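Local coordinates for cupin 2, conserved barrel domain protein (Novosphingobium aromaticivorans DSM 12444, PDB 3ES1) that is of unknown function but adopts a cupin-like beta-barrel fold and packs as a pair of identical subunits, at residues S7-P12 with T35-I40; V14-T19 with L48-T53; G43-L48 with V84-G89; S99-I104 with F149-A154; G108-E113 with H135-T140. One frame throughout, in Å; residues are numbered along the deposited sequence.

How the contacts relate
The chain first folds the loop 7-12, with its turn, back on the end of strand 27-39 (contact 1). Strand 14-21, which follows that loop, reaches strand 45-53 in contact 2, so contacts 1 and 2 cross. Contact 3 pairs strand 45-53 with strand 79-86; it shares Leu-48 with contact 2, crosses it, and follows contact 1 in series. Asp-85 of contact 3 also bonds to Ser-9 and Thr-37 of contact 1. Contact 4 then closes the long loop between strands 99-107 and 145-153, and contact 5 is nested inside it, joining strands of the small three-stranded sheet. Phe-149 meets Trp-137, and Met-86 meets Asn-139, linking the large sheet to the three-stranded sheet and its edge.

Contact 1. Residues S7-P12 with T35-I40; sequences SDSGLP and TPTRMI
Asp-8 OD2 is gripped by two donors from strand residues 38-39. Met-39 N reaches it at 2.9 Å on the anti side of the carboxylate, in a bond that is nearly straight (166° at the hydrogen). Arg-38 NE comes to the same OD2 at 3.0 Å, from above the carboxylate plane, and makes a salt bridge. OD2 lies in the guanidinium plane, at its edge, while the carboxylate plane is turned 85° from it. The CB of Arg-38 leads away from 7-12, but bends at chi2 and chi3 fold NE back to the aspartate. Selenomethionine Met-39 is bent too, and its CE lies 3.5 Å from Asp-8 O.

The backbone takes over beside this. Asp-8 N donates to Thr-37 O at 3.1 Å, and Thr-37 N in turn donates to Ser-7 OG at 3.1 Å. Ser-7 OG reaches that amide with chi1 at -61°, beside its own backbone N. The CB of Ser-7 also rests 3.3 Å from Thr-37 OG1, while Pro-36 CB touches Ser-7 CA at 3.8 Å. The hydroxyls of Thr-37 and Ser-9 both bond to Asp-85 of strand 79-86, which draws the turn and the strand end to one buried carboxylate.

Residues 7-10 form a type I turn, closed by Gly-10 N to Ser-7 O. Held by one carboxylate, one hydroxyl and one main-chain amide, this turn is fixed to the strand end mostly by polar bonds, and the negative charge of Asp-8 is probably steadied by the guanidinium beside it.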
# COMPACT_ATOMS: atom_id res chain seq x y z
N SER A 7 7.34 -18.25 -7.32
CA SER A 7 8.34 -17.45 -6.60
C SER A 7 9.38 -18.33 -5.90
O SER A 7 9.16 -19.51 -5.58
CB SER A 7 7.65 -16.56 -5.56
OG SER A 7 6.74 -15.63 -6.16
N ASP A 8 10.54 -17.73 -5.68
CA ASP A 8 11.65 -18.45 -5.03
C ASP A 8 11.28 -18.83 -3.58
O ASP A 8 11.96 -19.62 -2.95
CB ASP A 8 12.96 -17.65 -5.07
CG ASP A 8 13.55 -17.55 -6.48
OD1 ASP A 8 13.12 -18.31 -7.37
OD2 ASP A 8 14.46 -16.71 -6.72
N SER A 9 10.20 -18.23 -3.07
CA SER A 9 9.71 -18.51 -1.71
C SER A 9 8.72 -19.66 -1.74
O SER A 9 8.26 -20.13 -0.70
CB SER A 9 8.94 -17.31 -1.17
OG SER A 9 7.93 -16.98 -2.12
N GLY A 10 8.39 -20.09 -2.95
CA GLY A 10 7.36 -21.13 -3.15
C GLY A 10 5.93 -20.64 -3.25
O GLY A 10 4.98 -21.44 -3.45
N LEU A 11 5.80 -19.33 -3.12
CA LEU A 11 4.50 -18.63 -3.28
C LEU A 11 4.23 -18.18 -4.72
O LEU A 11 5.15 -18.08 -5.53
CB LEU A 11 4.46 -17.42 -2.35
CG LEU A 11 4.52 -17.68 -0.86
CD1 LEU A 11 4.55 -16.37 -0.07
CD2 LEU A 11 3.32 -18.51 -0.45
N PRO A 12 2.96 -17.98 -5.08
CA PRO A 12 2.59 -17.60 -6.46
C PRO A 12 3.25 -16.33 -6.94
O PRO A 12 3.61 -15.48 -6.12
CB PRO A 12 1.08 -17.37 -6.36
CG PRO A 12 0.63 -18.23 -5.27
CD PRO A 12 1.75 -18.12 -4.23
N THR A 35 4.77 -11.92 -12.45
CA THR A 35 6.20 -12.00 -12.17
C THR A 35 6.51 -12.56 -10.76
O THR A 35 5.90 -12.15 -9.79
CB THR A 35 6.83 -10.58 -12.24
OG1 THR A 35 6.52 -10.02 -13.51
CG2 THR A 35 8.34 -10.63 -12.14
N PRO A 36 7.46 -13.51 -10.66
CA PRO A 36 7.82 -14.06 -9.35
C PRO A 36 8.62 -13.12 -8.49
O PRO A 36 9.36 -12.30 -8.99
CB PRO A 36 8.67 -15.29 -9.73
CG PRO A 36 9.33 -14.87 -11.02
CD PRO A 36 8.23 -14.14 -11.75
N THR A 37 8.48 -13.28 -7.17
CA THR A 37 9.48 -12.73 -6.25
C THR A 37 10.74 -13.62 -6.38
O THR A 37 10.68 -14.82 -6.62
CB THR A 37 9.00 -12.60 -4.76
OG1 THR A 37 8.89 -13.91 -4.14
CG2 THR A 37 7.67 -11.77 -4.63
N ARG A 38 11.89 -12.97 -6.28
CA ARG A 38 13.19 -13.62 -6.40
C ARG A 38 14.08 -13.44 -5.18
O ARG A 38 14.08 -12.42 -4.46
CB ARG A 38 13.90 -13.11 -7.66
CG ARG A 38 13.11 -13.31 -8.99
CD ARG A 38 12.76 -14.75 -9.19
NE ARG A 38 13.95 -15.55 -9.41
CZ ARG A 38 14.53 -15.67 -10.60
NH1 ARG A 38 14.02 -15.00 -11.62
NH2 ARG A 38 15.62 -16.42 -10.74
N MSE A 39 14.88 -14.47 -4.96
CA MSE A 39 15.77 -14.59 -3.79
C MSE A 39 16.81 -13.49 -3.76
O MSE A 39 17.40 -13.12 -4.77
CB MSE A 39 16.47 -15.96 -3.77
CG MSE A 39 16.94 -16.35 -2.39
SE MSE A 39 15.50 -16.83 -1.16
CE MSE A 39 15.07 -18.61 -1.79
N ILE A 40 17.00 -12.93 -2.58
CA ILE A 40 18.12 -12.00 -2.34
C ILE A 40 19.37 -12.84 -1.93
O ILE A 40 19.23 -14.01 -1.51
CB ILE A 40 17.82 -10.92 -1.27
CG1 ILE A 40 17.65 -11.56 0.13
CG2 ILE A 40 16.60 -10.03 -1.66
CD1 ILE A 40 17.17 -10.59 1.12
O HOH W 1 16.74 -16.42 -7.80

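Contact 2. Residues V14-T19 with L48-T53; sequences VQRVVT and LLVWTT
One hydrogen bond crosses this contact, from Arg-16 NH1 to Val-50 O at 2.9 Å. The donor arrives nearly along the C=O axis, and the carbonyl oxygen lies close to the guanidinium plane, at its edge. The arginine starts extended, with CG anti to the backbone N (chi1 -179°), and its bend at chi3 swings NH1 across to strand 45-53. Arg-16 also has salt bridges to Asp-33 and Asp-65, so its buried charge is probably balanced by these carboxylates, with Arg-67 also near.

Apolar and mixed packing does the rest. Val-14 CB meets Leu-48 CD2 at 3.7 Å, the two side chains passing alongside, pointed opposite ways. Arg-16 CD runs along Val-50 CG1 at 3.9 Å. Trp-51 brings the CE3-CZ3 side of its six-membered ring over: CE3 is 3.5 Å from Arg-16 NH1, which lies at the ring edge, with the ring and guanidinium planes 54° apart. Val-18 crosses the same ring, CG2 to CZ3 at 3.9 Å, and that methyl also lies over one face of the guanidinium, offset toward its rim.

Val-50 and Trp-51 both face Ile-81 in a classic beta bulge. Segments 14-19 and 48-53 run nearly parallel, 20° apart, in the two strands that neighbour 27-39, their side chains meeting across it, while residues 16-18 pair in parallel fashion with a strand of the second subunit.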
# COMPACT_ATOMS: atom_id res chain seq x y z
N VAL A 14 3.31 -12.65 -8.83
CA VAL A 14 2.45 -11.49 -8.60
C VAL A 14 2.01 -10.82 -9.92
O VAL A 14 2.81 -10.45 -10.74
CB VAL A 14 3.22 -10.46 -7.73
CG1 VAL A 14 2.37 -9.17 -7.49
CG2 VAL A 14 3.72 -11.11 -6.41
N GLN A 15 0.70 -10.70 -10.09
CA GLN A 15 0.10 -9.92 -11.19
C GLN A 15 0.17 -8.44 -10.88
O GLN A 15 -0.25 -8.00 -9.80
CB GLN A 15 -1.39 -10.34 -11.38
CG GLN A 15 -2.16 -9.58 -12.47
CD GLN A 15 -3.63 -9.87 -12.41
OE1 GLN A 15 -4.15 -10.34 -11.37
NE2 GLN A 15 -4.34 -9.56 -13.50
N ARG A 16 0.67 -7.70 -11.86
CA ARG A 16 0.73 -6.24 -11.83
C ARG A 16 -0.05 -5.67 -13.03
O ARG A 16 0.18 -6.05 -14.18
CB ARG A 16 2.18 -5.75 -11.87
CG ARG A 16 2.34 -4.20 -11.82
CD ARG A 16 3.80 -3.78 -11.92
NE ARG A 16 4.28 -3.79 -13.28
CZ ARG A 16 5.26 -3.05 -13.76
NH1 ARG A 16 5.92 -2.21 -12.98
NH2 ARG A 16 5.57 -3.15 -15.03
N VAL A 17 -0.98 -4.78 -12.73
CA VAL A 17 -1.77 -4.11 -13.75
C VAL A 17 -1.55 -2.64 -13.62
O VAL A 17 -1.84 -2.05 -12.58
CB VAL A 17 -3.29 -4.44 -13.64
CG1 VAL A 17 -4.11 -3.55 -14.62
CG2 VAL A 17 -3.58 -5.97 -13.85
N VAL A 18 -1.10 -2.01 -14.69
CA VAL A 18 -0.79 -0.56 -14.68
C VAL A 18 -1.66 0.20 -15.66
O VAL A 18 -1.74 -0.15 -16.83
CB VAL A 18 0.67 -0.27 -15.05
CG1 VAL A 18 0.98 1.26 -14.97
CG2 VAL A 18 1.63 -1.10 -14.17
N THR A 19 -2.27 1.29 -15.17
CA THR A 19 -3.15 2.10 -16.00
C THR A 19 -2.43 3.35 -16.49
O THR A 19 -1.35 3.67 -16.05
CB THR A 19 -4.44 2.56 -15.25
OG1 THR A 19 -4.17 3.66 -14.35
CG2 THR A 19 -5.04 1.46 -14.46
N LEU A 48 10.01 -8.65 -4.80
CA LEU A 48 9.66 -8.05 -6.08
C LEU A 48 9.33 -6.61 -5.95
O LEU A 48 8.38 -6.26 -5.26
CB LEU A 48 8.47 -8.78 -6.73
CG LEU A 48 7.86 -8.33 -8.07
CD1 LEU A 48 8.86 -8.49 -9.24
CD2 LEU A 48 6.54 -9.06 -8.39
N LEU A 49 10.10 -5.76 -6.66
CA LEU A 49 9.73 -4.33 -6.86
C LEU A 49 8.53 -4.23 -7.78
O LEU A 49 8.49 -4.84 -8.84
CB LEU A 49 10.92 -3.56 -7.43
CG LEU A 49 10.75 -2.08 -7.65
CD1 LEU A 49 10.27 -1.40 -6.38
CD2 LEU A 49 12.00 -1.50 -8.23
N VAL A 50 7.55 -3.44 -7.38
CA VAL A 50 6.34 -3.31 -8.18
C VAL A 50 6.25 -1.95 -8.89
O VAL A 50 5.97 -1.91 -10.06
CB VAL A 50 5.09 -3.63 -7.32
CG1 VAL A 50 3.83 -3.28 -8.07
CG2 VAL A 50 5.13 -5.17 -6.98
N TRP A 51 6.51 -0.89 -8.14
CA TRP A 51 6.46 0.49 -8.65
C TRP A 51 7.25 1.42 -7.74
O TRP A 51 7.47 1.13 -6.56
CB TRP A 51 4.98 0.98 -8.76
CG TRP A 51 4.77 2.13 -9.75
CD1 TRP A 51 4.70 3.44 -9.45
CD2 TRP A 51 4.69 2.03 -11.17
NE1 TRP A 51 4.57 4.19 -10.59
CE2 TRP A 51 4.55 3.35 -11.67
CE3 TRP A 51 4.73 0.97 -12.08
CZ2 TRP A 51 4.45 3.62 -13.04
CZ3 TRP A 51 4.61 1.22 -13.40
CH2 TRP A 51 4.48 2.54 -13.89
N THR A 52 7.61 2.54 -8.34
CA THR A 52 8.23 3.69 -7.68
C THR A 52 7.77 4.98 -8.30
O THR A 52 7.44 5.02 -9.49
CB THR A 52 9.75 3.68 -7.79
OG1 THR A 52 10.14 3.85 -9.15
CG2 THR A 52 10.32 2.37 -7.24
N THR A 53 7.76 6.04 -7.52
CA THR A 53 7.60 7.41 -8.06
C THR A 53 8.83 8.21 -7.65
O THR A 53 9.34 8.03 -6.53
CB THR A 53 6.28 8.05 -7.56
OG1 THR A 53 6.35 8.29 -6.15
CG2 THR A 53 5.11 7.14 -7.86

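Contact 3. Residues G43-L48 with V84-G89; sequences GDASFL and VDMLPG
Leu-87 turns its side chain back over strand 45-48, chi1 -85° and chi2 45° sending CD2 to Gly-43 O at 3.4 Å and CD1 close to Ser-46 N. Asp-85 CB lies 3.3 Å from Ser-46 O through the strand register, while chi1 -61° puts its CG beside the backbone N and so orients the carboxylate for partners outside the pair. The frame is an antiparallel strand pair in the large sheet of the cupin barrel. Ser-46 and Asp-85 are its hydrogen-bonded pair: Asp-85 N reaches Ser-46 O at 2.7 Å, and Ser-46 N returns a bond to Asp-85 O at 2.9 Å. Beyond the strand end, Leu-87 N still donates to Asp-44 O at 3.1 Å, so the pairing continues into the loop.

With an alanine here in place of Leu-87, both methyls would go, which would probably uncover the backbone from Gly-43 to Ser-46 and open a gap beside Met-39.

The side chains of Ser-46 and Asp-85 share one face. There the Asp-85 carboxylate is held by the hydroxyls of Ser-9 and Thr-37 and, through a salt bridge, by Arg-146; Thr-37 also bonds to the Ser-46 hydroxyl. A buried negative charge so close to an arginine is likely to stay ionised. Ala-45, Phe-47, Val-84 and Met-86 lie on the other face. Val-84 CG2 touches Phe-47 CB at 4.3 Å, and its CG1 meets Ala-45 CB at 3.9 Å.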
# COMPACT_ATOMS: atom_id res chain seq x y z
N GLY A 43 19.61 -15.12 1.28
CA GLY A 43 18.67 -16.24 1.34
C GLY A 43 17.57 -16.10 2.40
O GLY A 43 16.84 -17.01 2.64
N ASP A 44 17.46 -14.93 2.99
CA ASP A 44 16.45 -14.67 4.04
C ASP A 44 15.05 -14.33 3.53
O ASP A 44 14.07 -14.54 4.23
CB ASP A 44 16.93 -13.58 4.98
CG ASP A 44 18.21 -14.00 5.74
OD1 ASP A 44 18.26 -15.14 6.19
OD2 ASP A 44 19.13 -13.20 5.85
N ALA A 45 15.01 -13.77 2.32
CA ALA A 45 13.78 -13.22 1.71
C ALA A 45 13.84 -13.30 0.17
O ALA A 45 14.91 -13.41 -0.43
CB ALA A 45 13.51 -11.73 2.16
N SER A 46 12.65 -13.36 -0.41
CA SER A 46 12.47 -13.36 -1.86
C SER A 46 11.57 -12.14 -2.14
O SER A 46 10.55 -11.95 -1.49
CB SER A 46 11.82 -14.68 -2.24
OG SER A 46 11.68 -14.84 -3.62
N PHE A 47 11.99 -11.27 -3.05
CA PHE A 47 11.31 -9.98 -3.23
C PHE A 47 10.95 -9.61 -4.68
O PHE A 47 11.48 -10.16 -5.63
CB PHE A 47 12.13 -8.85 -2.57
CG PHE A 47 13.11 -8.19 -3.49
CD1 PHE A 47 14.22 -8.85 -3.96
CD2 PHE A 47 12.91 -6.89 -3.87
CE1 PHE A 47 15.09 -8.21 -4.83
CE2 PHE A 47 13.77 -6.26 -4.73
CZ PHE A 47 14.86 -6.89 -5.19
N LEU A 48 10.01 -8.65 -4.80
CA LEU A 48 9.66 -8.05 -6.08
C LEU A 48 9.33 -6.61 -5.95
O LEU A 48 8.38 -6.26 -5.26
CB LEU A 48 8.47 -8.78 -6.73
CG LEU A 48 7.86 -8.33 -8.07
CD1 LEU A 48 8.86 -8.49 -9.24
CD2 LEU A 48 6.54 -9.06 -8.39
N VAL A 84 7.65 -8.41 -0.41
CA VAL A 84 8.75 -9.14 0.32
C VAL A 84 8.20 -10.42 0.93
O VAL A 84 7.22 -10.41 1.70
CB VAL A 84 9.48 -8.27 1.40
CG1 VAL A 84 10.61 -9.05 2.08
CG2 VAL A 84 10.07 -7.01 0.76
N ASP A 85 8.82 -11.53 0.55
CA ASP A 85 8.49 -12.85 1.12
C ASP A 85 9.57 -13.23 2.08
O ASP A 85 10.69 -13.55 1.69
CB ASP A 85 8.40 -13.93 0.05
CG ASP A 85 7.31 -13.66 -0.99
OD1 ASP A 85 6.45 -12.77 -0.80
OD2 ASP A 85 7.30 -14.39 -2.00
N MSE A 86 9.21 -13.18 3.36
CA MSE A 86 10.10 -13.55 4.46
C MSE A 86 10.05 -15.06 4.59
O MSE A 86 8.97 -15.66 4.71
CB MSE A 86 9.68 -12.90 5.79
CG MSE A 86 9.77 -11.36 5.88
SE MSE A 86 11.50 -10.62 5.42
CE MSE A 86 12.57 -10.94 6.99
N LEU A 87 11.22 -15.68 4.53
CA LEU A 87 11.30 -17.16 4.56
C LEU A 87 11.25 -17.71 5.98
O LEU A 87 11.58 -17.00 6.94
CB LEU A 87 12.55 -17.67 3.80
CG LEU A 87 12.46 -17.86 2.26
CD1 LEU A 87 11.82 -16.77 1.53
CD2 LEU A 87 13.79 -18.10 1.64
N PRO A 88 10.79 -18.96 6.14
CA PRO A 88 10.61 -19.49 7.51
C PRO A 88 11.92 -19.53 8.28
O PRO A 88 12.94 -19.93 7.74
CB PRO A 88 10.05 -20.90 7.29
CG PRO A 88 9.97 -21.13 5.91
CD PRO A 88 10.24 -19.88 5.13
N GLY A 89 11.88 -19.12 9.54
CA GLY A 89 13.06 -19.11 10.40
C GLY A 89 14.08 -18.03 10.09
O GLY A 89 15.22 -18.07 10.56

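Contact 4. Residues S99-I104 with F149-A154; sequences SIDYGI and FILIEA
Phe-149 CD1 lies 3.8 Å from Gly-103 CA, where a CB would run into the ring, which goes on to meet Trp-137. Ile-150 and Tyr-102 form a hydrogen-bonded antiparallel pair: Tyr-102 N donates to Ile-150 O at 2.8 Å, and Ile-150 N answers to Tyr-102 O. The Ile-150 CD1 methyl reaches Ile-104 CD1 at 3.7 Å. Leu-151 turns to the opposite face, its CG anti to the carbonyl carbon (chi1 -56°), which brings CG and CD2 to Asp-101 OD1, each at 3.4 Å. That oxygen also receives Ser-99 OG at 2.8 Å, on its syn lone pair, while the same hydroxyl bonds to Thr-97. Replacing Asp-101 by an alanine would remove this acceptor and is likely to leave the Ser-99 hydroxyl to Thr-97 and open a gap beside Leu-151. Ile-152 pairs with Ile-100 through two backbone bonds, and its CD1 touches Tyr-102 CE2 at 3.8 Å. Ala-154 closes the run, its CB 4.1 Å from Ser-99 CA. The face with Ile-100, Tyr-102, Ile-150 and Ile-152 is largely apolar, and Tyr-102 OH bonds to Ser-79 of the second subunit; the contact joins neighbouring strands of the large sheet and helps shape the dimer interface.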
# COMPACT_ATOMS: atom_id res chain seq x y z
N SER A 99 11.09 7.52 6.07
CA SER A 99 9.85 7.19 5.40
C SER A 99 8.78 6.79 6.40
O SER A 99 9.07 6.41 7.53
CB SER A 99 10.08 6.02 4.43
OG SER A 99 10.51 4.84 5.10
N ILE A 100 7.55 6.89 5.95
CA ILE A 100 6.44 6.18 6.58
C ILE A 100 6.09 5.06 5.63
O ILE A 100 6.06 5.24 4.43
CB ILE A 100 5.20 7.12 6.89
CG1 ILE A 100 4.17 6.43 7.81
CG2 ILE A 100 4.49 7.70 5.63
CD1 ILE A 100 3.01 7.37 8.27
N ASP A 101 5.90 3.88 6.19
CA ASP A 101 5.58 2.70 5.41
C ASP A 101 4.27 2.06 5.81
O ASP A 101 4.00 1.92 6.95
CB ASP A 101 6.66 1.63 5.52
CG ASP A 101 8.03 2.19 5.71
OD1 ASP A 101 8.39 3.07 4.95
OD2 ASP A 101 8.68 1.70 6.59
N TYR A 102 3.48 1.66 4.84
CA TYR A 102 2.29 0.87 5.07
C TYR A 102 2.63 -0.56 4.66
O TYR A 102 2.96 -0.83 3.51
CB TYR A 102 1.09 1.39 4.26
CG TYR A 102 0.77 2.82 4.46
CD1 TYR A 102 0.80 3.40 5.76
CD2 TYR A 102 0.45 3.66 3.37
CE1 TYR A 102 0.50 4.76 5.94
CE2 TYR A 102 0.15 5.03 3.57
CZ TYR A 102 0.15 5.56 4.87
OH TYR A 102 -0.15 6.91 5.05
N GLY A 103 2.54 -1.47 5.60
CA GLY A 103 2.79 -2.88 5.31
C GLY A 103 1.52 -3.68 5.45
O GLY A 103 0.82 -3.56 6.45
N ILE A 104 1.26 -4.54 4.46
CA ILE A 104 0.06 -5.39 4.48
C ILE A 104 0.43 -6.84 4.38
O ILE A 104 1.07 -7.28 3.40
CB ILE A 104 -0.99 -4.99 3.36
CG1 ILE A 104 -1.30 -3.46 3.41
CG2 ILE A 104 -2.31 -5.72 3.57
CD1 ILE A 104 -0.45 -2.62 2.46
N PHE A 149 4.70 -3.86 0.88
CA PHE A 149 5.19 -2.65 1.52
C PHE A 149 5.13 -1.45 0.60
O PHE A 149 5.64 -1.46 -0.53
CB PHE A 149 6.65 -2.80 1.96
CG PHE A 149 6.87 -3.70 3.12
CD1 PHE A 149 6.45 -3.33 4.39
CD2 PHE A 149 7.51 -4.90 2.96
CE1 PHE A 149 6.67 -4.17 5.48
CE2 PHE A 149 7.75 -5.74 4.07
CZ PHE A 149 7.33 -5.39 5.32
N ILE A 150 4.54 -0.39 1.13
CA ILE A 150 4.53 0.92 0.51
C ILE A 150 5.31 1.93 1.36
O ILE A 150 4.93 2.24 2.48
CB ILE A 150 3.10 1.44 0.26
CG1 ILE A 150 2.28 0.48 -0.62
CG2 ILE A 150 3.14 2.83 -0.44
CD1 ILE A 150 1.66 -0.75 0.09
N LEU A 151 6.38 2.46 0.79
CA LEU A 151 7.25 3.36 1.53
C LEU A 151 7.15 4.75 0.95
O LEU A 151 7.33 4.96 -0.23
CB LEU A 151 8.73 2.84 1.54
CG LEU A 151 8.98 1.41 2.07
CD1 LEU A 151 8.86 0.32 0.97
CD2 LEU A 151 10.34 1.29 2.79
N ILE A 152 6.86 5.71 1.82
CA ILE A 152 6.64 7.09 1.40
C ILE A 152 7.61 8.00 2.15
O ILE A 152 7.71 7.97 3.37
CB ILE A 152 5.18 7.54 1.68
CG1 ILE A 152 4.16 6.71 0.88
CG2 ILE A 152 4.98 9.04 1.34
CD1 ILE A 152 2.73 6.81 1.42
N GLU A 153 8.41 8.73 1.36
CA GLU A 153 9.34 9.74 1.83
C GLU A 153 8.83 10.53 3.04
O GLU A 153 7.68 10.97 3.07
CB GLU A 153 9.67 10.69 0.65
CG GLU A 153 10.64 11.79 1.01
CD GLU A 153 10.90 12.77 -0.13
OE1 GLU A 153 10.50 12.51 -1.30
OE2 GLU A 153 11.50 13.83 0.18
N ALA A 154 9.68 10.64 4.06
CA ALA A 154 9.50 11.60 5.16
C ALA A 154 10.87 12.03 5.65
O ALA A 154 11.86 11.29 5.52
CB ALA A 154 8.65 11.03 6.33

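Contact 5. Residues G108-E113 with H135-T140; sequences GEIELE and HLWRNT
Two strands of the cupin domain's small three-stranded sheet, 110-113 and 136-138, pair antiparallel here and carry a salt-bridge network on one face. Arg-138 NH1 meets Glu-113 OE1 at 2.7 Å and Glu-111 OE1 at 2.9 Å, both partners in the guanidinium plane. NH2 also reaches Glu-113 OE1, at 3.0 Å, so one carboxylate oxygen takes two nitrogens. Glu-111 and Arg-138 run alongside each other with their planes 76° apart, whereas Glu-113 comes in at a slant. Each glutamate extends with CG anti to its backbone N, which carries its carboxylate to the arginine. Leu-136 CD1 lies over one face of the guanidinium, 3.5 Å above the plane and offset toward the rim.

The other face is apolar. Leu-112 CD1 sits over the six-membered ring of Trp-137, 3.8 Å from its centroid and 13° off the normal, in a CH-pi contact, while Ile-110 CG2 approaches Trp-137 CE3 at 3.8 Å. Backbone bonds join Glu-111 to Arg-138 and Glu-113 to Leu-136, each in both directions.

Glu-91 gives Arg-138 a further salt bridge through NE. Trp-137 packs on strand 127-130 and meets Phe-149, Ile-110 touches strand 145-153, and strand 119-122 flanks 110-113 on its other side.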
# COMPACT_ATOMS: atom_id res chain seq x y z
N GLY A 108 0.44 -15.63 5.51
CA GLY A 108 1.22 -15.99 6.66
C GLY A 108 1.14 -14.93 7.75
O GLY A 108 0.27 -14.09 7.76
N GLU A 109 2.07 -15.04 8.68
CA GLU A 109 2.24 -14.05 9.72
C GLU A 109 3.69 -13.80 10.02
O GLU A 109 4.59 -14.60 9.73
CB GLU A 109 1.48 -14.39 10.98
CG GLU A 109 1.82 -15.68 11.64
CD GLU A 109 0.83 -16.00 12.76
OE1 GLU A 109 -0.39 -15.90 12.54
OE2 GLU A 109 1.27 -16.30 13.86
N ILE A 110 3.87 -12.64 10.63
CA ILE A 110 5.18 -12.02 10.83
C ILE A 110 5.35 -11.39 12.23
O ILE A 110 4.41 -10.85 12.82
CB ILE A 110 5.45 -10.92 9.76
CG1 ILE A 110 6.96 -10.73 9.58
CG2 ILE A 110 4.82 -9.59 10.17
CD1 ILE A 110 7.69 -11.94 8.89
N GLU A 111 6.57 -11.51 12.74
CA GLU A 111 6.98 -10.87 13.99
C GLU A 111 7.70 -9.56 13.67
O GLU A 111 8.73 -9.53 13.01
CB GLU A 111 7.95 -11.78 14.75
CG GLU A 111 8.42 -11.19 16.09
CD GLU A 111 8.91 -12.26 17.00
OE1 GLU A 111 10.11 -12.61 16.88
OE2 GLU A 111 8.08 -12.76 17.78
N LEU A 112 7.13 -8.48 14.16
CA LEU A 112 7.76 -7.17 14.06
C LEU A 112 8.46 -6.87 15.35
O LEU A 112 7.83 -6.76 16.40
CB LEU A 112 6.73 -6.10 13.76
CG LEU A 112 7.11 -4.62 13.80
CD1 LEU A 112 8.27 -4.31 12.83
CD2 LEU A 112 5.94 -3.78 13.48
N GLU A 113 9.77 -6.65 15.24
CA GLU A 113 10.60 -6.26 16.38
C GLU A 113 11.13 -4.84 16.21
O GLU A 113 11.69 -4.49 15.16
CB GLU A 113 11.77 -7.23 16.57
CG GLU A 113 12.61 -6.90 17.80
CD GLU A 113 13.70 -7.91 18.10
OE1 GLU A 113 13.54 -9.11 17.76
OE2 GLU A 113 14.72 -7.48 18.73
N HIS A 135 13.50 -1.07 13.15
CA HIS A 135 12.78 -2.38 13.18
C HIS A 135 13.47 -3.50 12.39
O HIS A 135 14.29 -3.27 11.50
CB HIS A 135 11.37 -2.23 12.57
CG HIS A 135 11.42 -1.94 11.11
ND1 HIS A 135 11.75 -0.69 10.62
CD2 HIS A 135 11.37 -2.76 10.03
CE1 HIS A 135 11.77 -0.73 9.30
NE2 HIS A 135 11.58 -1.98 8.92
N LEU A 136 13.03 -4.72 12.69
CA LEU A 136 13.30 -5.89 11.81
C LEU A 136 12.02 -6.73 11.70
O LEU A 136 11.11 -6.64 12.53
CB LEU A 136 14.49 -6.74 12.35
CG LEU A 136 14.39 -7.51 13.68
CD1 LEU A 136 13.53 -8.82 13.55
CD2 LEU A 136 15.76 -7.86 14.20
N TRP A 137 11.97 -7.52 10.65
CA TRP A 137 10.91 -8.51 10.44
C TRP A 137 11.46 -9.93 10.61
O TRP A 137 12.50 -10.26 10.05
CB TRP A 137 10.31 -8.38 9.03
CG TRP A 137 9.81 -7.02 8.69
CD1 TRP A 137 10.50 -6.06 8.02
CD2 TRP A 137 8.57 -6.42 9.09
NE1 TRP A 137 9.76 -4.91 7.92
CE2 TRP A 137 8.58 -5.09 8.58
CE3 TRP A 137 7.47 -6.86 9.82
CZ2 TRP A 137 7.52 -4.22 8.75
CZ3 TRP A 137 6.41 -6.00 9.98
CH2 TRP A 137 6.44 -4.69 9.45
N ARG A 138 10.75 -10.73 11.38
CA ARG A 138 11.14 -12.12 11.69
C ARG A 138 10.00 -13.08 11.47
O ARG A 138 8.91 -12.88 11.96
CB ARG A 138 11.66 -12.25 13.14
CG ARG A 138 12.17 -13.67 13.50
CD ARG A 138 12.65 -13.75 14.93
NE ARG A 138 13.82 -12.90 15.15
CZ ARG A 138 13.82 -11.79 15.87
NH1 ARG A 138 12.72 -11.38 16.47
NH2 ARG A 138 14.95 -11.12 16.00
N ASN A 139 10.27 -14.11 10.67
CA ASN A 139 9.33 -15.20 10.43
C ASN A 139 9.69 -16.35 11.34
O ASN A 139 10.70 -17.01 11.13
CB ASN A 139 9.37 -15.66 8.98
CG ASN A 139 8.27 -16.63 8.61
OD1 ASN A 139 7.65 -17.26 9.46
ND2 ASN A 139 8.02 -16.74 7.33
N THR A 140 8.86 -16.54 12.37
CA THR A 140 9.13 -17.55 13.38
C THR A 140 8.23 -18.76 13.10
O THR A 140 8.12 -19.68 13.91
CB THR A 140 8.83 -16.99 14.78
OG1 THR A 140 7.44 -16.74 14.85
CG2 THR A 140 9.60 -15.71 15.02
O HOH W 2 6.27 -15.14 12.05
O HOH W 3 6.46 -14.84 16.80